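Local coordinates for protein prolyl endopeptidase (Myxococcus xanthus, PDB 2BKL) that probably hydrolyses oligopeptides on the carboxyl side of proline, and less readily of alanine, as a serine peptidase of the S9A family, at residues T37-Q42 / L643-N648; G248-D253 / A492-G497. One frame throughout, in Å; residues are numbered along the deposited sequence.

In the fold
Starting from the N terminus, the chain first forms helix 33-51, whose residues 37-42 wait some 600 residues for their partner, edge strand 641-646 of the hydrolase sheet. Interaction 1 thus closes a loop spanning almost the whole protein and ties the N-terminal helix onto the C-terminal alpha/beta-hydrolase domain. Within that loop the chain runs through the four-stranded antiparallel blades of the beta-propeller, and interaction 2 closes a smaller, fully enclosed loop, bringing residues 248-253 against helix 491-495. It bridges propeller and hydrolase domain beside the bound ligand. The two contacts stay apart, with about 23 Å between their nearest atoms.

Interaction 1. Residues T37-Q42 / L643-N648; sequences TWMTAQ and LRIEAN
L643 reaches from the edge strand of the hydrolase sheet to two residues of helix 33-51, its CD2 lying 3.9 Å from CZ3 of W38 and 4.0 Å from CB of Q42. The side chains of W38 and L643 cross at about a right angle, and the methyl meets the indole obliquely. With CG anti to the backbone N (chi1 -179°), W38 swings its six-membered ring toward the strand, while Q42 folds back over the same indole and sets its CG 3.5 Å above one face. A bend at chi2 (-75°) then turns the amide of Q42 toward the backbone N of L643, with a water between. This water donates to Q42 O and to Q42 OE1, and accepts from L643 N at 2.9 Å. Further along, I645 presents CD1 end-on to the helix, 3.7 Å from M39 O and 3.9 Å from M39 CB. Around this patch NE1 of W38 bonds to T6 and NE2 of Q42 to Q632; further along the same helix, N43 OD1 and R47 NH2 bond directly to the backbone N and O of I645. Residues 37-42 and 643-648 themselves meet through apolar branches, with no direct hydrogen bond; the water supplies a polar link between backbones whose carbonyl oxygens, Q42 O and L643 O, both acceptors 3.4 Å apart, cannot bond to each other.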
# COMPACT_ATOMS: atom_id res chain seq x y z
N THR A 37 11.98 -27.24 -7.38
CA THR A 37 11.21 -28.24 -8.13
C THR A 37 9.72 -28.28 -7.71
O THR A 37 8.80 -28.36 -8.55
CB THR A 37 11.85 -29.62 -7.96
OG1 THR A 37 13.15 -29.60 -8.56
CG2 THR A 37 11.10 -30.68 -8.70
N TRP A 38 9.50 -28.23 -6.40
CA TRP A 38 8.15 -28.24 -5.84
C TRP A 38 7.36 -27.00 -6.24
O TRP A 38 6.18 -27.09 -6.60
CB TRP A 38 8.27 -28.39 -4.32
CG TRP A 38 7.02 -28.45 -3.54
CD1 TRP A 38 6.38 -29.58 -3.15
CD2 TRP A 38 6.27 -27.34 -3.01
NE1 TRP A 38 5.26 -29.26 -2.41
CE2 TRP A 38 5.18 -27.89 -2.30
CE3 TRP A 38 6.41 -25.94 -3.06
CZ2 TRP A 38 4.26 -27.10 -1.62
CZ3 TRP A 38 5.48 -25.15 -2.41
CH2 TRP A 38 4.42 -25.73 -1.71
N MET A 39 8.02 -25.85 -6.19
CA MET A 39 7.42 -24.60 -6.63
C MET A 39 6.96 -24.67 -8.08
O MET A 39 5.84 -24.31 -8.42
CB MET A 39 8.41 -23.46 -6.44
CG MET A 39 8.63 -23.10 -4.99
SD MET A 39 10.11 -22.15 -4.68
CE MET A 39 9.88 -20.77 -5.66
N THR A 40 7.85 -25.14 -8.94
CA THR A 40 7.51 -25.27 -10.35
C THR A 40 6.31 -26.20 -10.53
O THR A 40 5.40 -25.91 -11.31
CB THR A 40 8.73 -25.80 -11.09
OG1 THR A 40 9.79 -24.84 -10.99
CG2 THR A 40 8.45 -25.95 -12.61
N ALA A 41 6.31 -27.32 -9.82
CA ALA A 41 5.22 -28.28 -9.92
C ALA A 41 3.90 -27.74 -9.36
O ALA A 41 2.84 -27.95 -9.96
CB ALA A 41 5.59 -29.57 -9.22
N GLN A 42 3.98 -27.00 -8.26
CA GLN A 42 2.77 -26.37 -7.71
C GLN A 42 2.19 -25.34 -8.67
O GLN A 42 1.00 -25.35 -8.93
CB GLN A 42 3.04 -25.74 -6.35
CG GLN A 42 3.22 -26.73 -5.19
CD GLN A 42 1.96 -27.37 -4.71
OE1 GLN A 42 0.87 -27.06 -5.18
NE2 GLN A 42 2.09 -28.29 -3.75
N LEU A 643 -1.43 -23.00 -5.63
CA LEU A 643 -0.39 -22.01 -5.49
C LEU A 643 0.01 -21.51 -6.88
O LEU A 643 0.66 -22.22 -7.63
CB LEU A 643 0.83 -22.61 -4.75
CG LEU A 643 2.05 -21.68 -4.62
CD1 LEU A 643 1.76 -20.47 -3.77
CD2 LEU A 643 3.24 -22.45 -4.04
N ARG A 644 -0.39 -20.30 -7.21
CA ARG A 644 -0.05 -19.65 -8.46
C ARG A 644 1.11 -18.68 -8.24
O ARG A 644 0.99 -17.77 -7.42
CB ARG A 644 -1.26 -18.89 -8.92
CG ARG A 644 -1.14 -18.22 -10.29
CD ARG A 644 -2.24 -17.20 -10.52
NE ARG A 644 -2.28 -16.66 -11.86
CZ ARG A 644 -1.53 -15.66 -12.31
NH1 ARG A 644 -0.63 -15.06 -11.57
NH2 ARG A 644 -1.69 -15.28 -13.57
N ILE A 645 2.22 -18.84 -8.95
CA ILE A 645 3.38 -18.01 -8.74
C ILE A 645 3.58 -17.10 -9.93
O ILE A 645 3.85 -17.57 -11.05
CB ILE A 645 4.63 -18.87 -8.47
CG1 ILE A 645 4.40 -19.86 -7.30
CG2 ILE A 645 5.86 -17.97 -8.21
CD1 ILE A 645 5.56 -20.88 -7.10
N GLU A 646 3.44 -15.81 -9.73
CA GLU A 646 3.62 -14.86 -10.82
C GLU A 646 5.10 -14.68 -11.10
O GLU A 646 5.87 -14.48 -10.17
CB GLU A 646 2.99 -13.53 -10.42
CG GLU A 646 3.04 -12.42 -11.47
CD GLU A 646 1.91 -12.47 -12.47
OE1 GLU A 646 0.74 -12.64 -12.06
OE2 GLU A 646 2.19 -12.23 -13.68
N ALA A 647 5.47 -14.74 -12.37
CA ALA A 647 6.85 -14.60 -12.77
C ALA A 647 7.27 -13.13 -12.84
O ALA A 647 6.47 -12.26 -13.14
CB ALA A 647 7.07 -15.27 -14.11
N ASN A 648 8.53 -12.89 -12.53
CA ASN A 648 9.15 -11.57 -12.59
C ASN A 648 8.34 -10.52 -11.87
O ASN A 648 8.06 -9.46 -12.40
CB ASN A 648 9.40 -11.20 -14.05
CG ASN A 648 10.26 -12.22 -14.74
OD1 ASN A 648 11.39 -12.47 -14.33
ND2 ASN A 648 9.72 -12.86 -15.74
O HOH W 1 -0.84 -25.57 -6.81

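Interaction 2. Residues G248-D253 / A492-G497; sequences GWSEND and AWHDAG. With ZAH (N-[(benzyloxy)carbonyl]-L-alanyl-L-proline), chain C.
The turn between two strands of a propeller blade, at W249 and S250, comes up to helix 491-495 of the hydrolase domain, with the CA atoms of S250 and D495 the nearest, 8.2 Å apart. This is the interface of beta-propeller and alpha/beta-hydrolase domain in a prolyl oligopeptidase. H494 extends toward the turn with CG anti to its own N (chi1 176°), which puts CE1 3.3 Å from S250 OG and 3.5 Å from W249 O; both oxygens approach the imidazole obliquely. Its NE2 bonds to E577, D495 OD1 forms a salt bridge with R498, and W249 O takes K274, so the two sides are also fixed by their own domains. W249 rests CB on CE1 of H494, but its indole leads off to the ligand, where CZ2 lies 3.5 Å from N14 of ZAH and 3.6 Å from C10. Replacing W249 by an alanine would probably open a gap beside the alanyl part of the ligand, letting that part shift. No direct hydrogen bond joins 248-253 to 492-497; instead one water is bonded to H494 ND1 at 3.0 Å, weakly to S250 OG, and donates to D495 OD1 at 2.9 Å.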
# COMPACT_ATOMS: atom_id res chain seq x y z
N GLY A 248 7.33 2.01 13.47
CA GLY A 248 6.15 1.46 12.84
C GLY A 248 5.25 2.59 12.39
O GLY A 248 5.70 3.60 11.82
N TRP A 249 3.95 2.39 12.61
CA TRP A 249 2.90 3.27 12.15
C TRP A 249 2.21 3.95 13.32
O TRP A 249 1.13 4.52 13.17
CB TRP A 249 1.91 2.43 11.30
CG TRP A 249 2.47 2.10 9.94
CD1 TRP A 249 2.16 2.72 8.77
CD2 TRP A 249 3.52 1.15 9.61
NE1 TRP A 249 2.90 2.21 7.74
CE2 TRP A 249 3.74 1.25 8.23
CE3 TRP A 249 4.24 0.19 10.33
CZ2 TRP A 249 4.65 0.45 7.55
CZ3 TRP A 249 5.19 -0.59 9.64
CH2 TRP A 249 5.37 -0.45 8.28
N SER A 250 2.80 3.94 14.52
CA SER A 250 2.12 4.49 15.71
C SER A 250 2.83 5.60 16.41
O SER A 250 2.20 6.35 17.16
CB SER A 250 1.87 3.40 16.73
OG SER A 250 1.25 2.30 16.08
N GLU A 251 4.14 5.70 16.22
CA GLU A 251 4.88 6.76 16.89
C GLU A 251 6.14 7.08 16.13
O GLU A 251 6.63 6.26 15.36
CB GLU A 251 5.14 6.44 18.38
CG GLU A 251 6.16 5.38 18.65
CD GLU A 251 6.48 5.19 20.14
OE1 GLU A 251 5.59 5.27 21.02
OE2 GLU A 251 7.65 4.93 20.44
N ASN A 252 6.60 8.31 16.26
CA ASN A 252 7.88 8.70 15.67
C ASN A 252 8.51 9.86 16.41
O ASN A 252 7.87 10.55 17.18
CB ASN A 252 7.74 9.05 14.18
CG ASN A 252 6.97 10.32 13.93
OD1 ASN A 252 5.74 10.29 13.87
ND2 ASN A 252 7.67 11.43 13.71
N ASP A 253 9.81 10.03 16.17
CA ASP A 253 10.57 11.18 16.60
C ASP A 253 10.80 12.09 15.44
O ASP A 253 10.84 11.66 14.28
CB ASP A 253 11.93 10.75 17.12
CG ASP A 253 11.85 9.81 18.29
OD1 ASP A 253 10.85 9.84 19.03
OD2 ASP A 253 12.77 8.99 18.52
N ALA A 492 -7.55 5.51 17.56
CA ALA A 492 -8.27 4.52 18.30
C ALA A 492 -8.66 3.32 17.43
O ALA A 492 -8.74 2.21 17.91
CB ALA A 492 -9.51 5.14 18.89
N TRP A 493 -8.93 3.56 16.16
CA TRP A 493 -9.33 2.52 15.20
C TRP A 493 -8.12 1.63 14.88
O TRP A 493 -8.21 0.41 14.88
CB TRP A 493 -9.87 3.16 13.94
CG TRP A 493 -10.78 2.29 13.12
CD1 TRP A 493 -10.56 1.84 11.87
CD2 TRP A 493 -12.09 1.88 13.48
NE1 TRP A 493 -11.63 1.11 11.42
CE2 TRP A 493 -12.59 1.13 12.41
CE3 TRP A 493 -12.89 2.05 14.62
CZ2 TRP A 493 -13.85 0.59 12.41
CZ3 TRP A 493 -14.15 1.50 14.63
CH2 TRP A 493 -14.61 0.77 13.53
N HIS A 494 -6.98 2.27 14.66
CA HIS A 494 -5.75 1.58 14.36
C HIS A 494 -5.33 0.74 15.58
O HIS A 494 -5.05 -0.46 15.47
CB HIS A 494 -4.65 2.61 13.98
CG HIS A 494 -3.31 2.02 13.73
ND1 HIS A 494 -2.15 2.69 14.04
CD2 HIS A 494 -2.93 0.82 13.24
CE1 HIS A 494 -1.11 1.92 13.74
NE2 HIS A 494 -1.56 0.78 13.25
N ASP A 495 -5.28 1.39 16.73
CA ASP A 495 -4.81 0.73 17.95
C ASP A 495 -5.67 -0.45 18.38
O ASP A 495 -5.16 -1.43 18.93
CB ASP A 495 -4.67 1.71 19.11
CG ASP A 495 -3.45 2.60 19.00
OD1 ASP A 495 -2.58 2.38 18.12
OD2 ASP A 495 -3.34 3.60 19.76
N ALA A 496 -6.98 -0.38 18.11
CA ALA A 496 -7.86 -1.48 18.45
C ALA A 496 -7.76 -2.66 17.49
O ALA A 496 -8.52 -3.63 17.63
CB ALA A 496 -9.29 -1.00 18.55
N GLY A 497 -6.84 -2.63 16.53
CA GLY A 497 -6.64 -3.73 15.62
C GLY A 497 -5.19 -4.07 15.40
O GLY A 497 -4.82 -4.48 14.33
C1 ZAH C . 1.75 -5.90 3.28
O2 ZAH C . 0.63 -5.65 4.09
C3 ZAH C . 3.09 -5.73 4.03
C4 ZAH C . 3.23 -6.73 5.18
C5 ZAH C . 2.69 -6.04 6.43
C6 ZAH C . 2.81 -4.56 6.19
N7 ZAH C . 3.21 -4.47 4.79
C8 ZAH C . 3.54 -3.31 4.22
O9 ZAH C . 3.95 -3.35 2.96
C10 ZAH C . 3.74 -2.02 5.04
C11 ZAH C . 2.33 -1.43 5.15
N14 ZAH C . 4.58 -1.07 4.35
C15 ZAH C . 5.88 -1.24 4.28
O16 ZAH C . 6.48 -2.23 4.90
O17 ZAH C . 6.65 -0.29 3.53
C18 ZAH C . 8.05 -0.65 3.37
C19 ZAH C . 8.75 0.24 2.33
C20 ZAH C . 8.90 1.61 2.59
C21 ZAH C . 9.53 2.42 1.65
C22 ZAH C . 10.01 1.87 0.46
C23 ZAH C . 9.88 0.50 0.21
C24 ZAH C . 9.24 -0.32 1.15
O HOH W 2 -1.24 4.27 16.43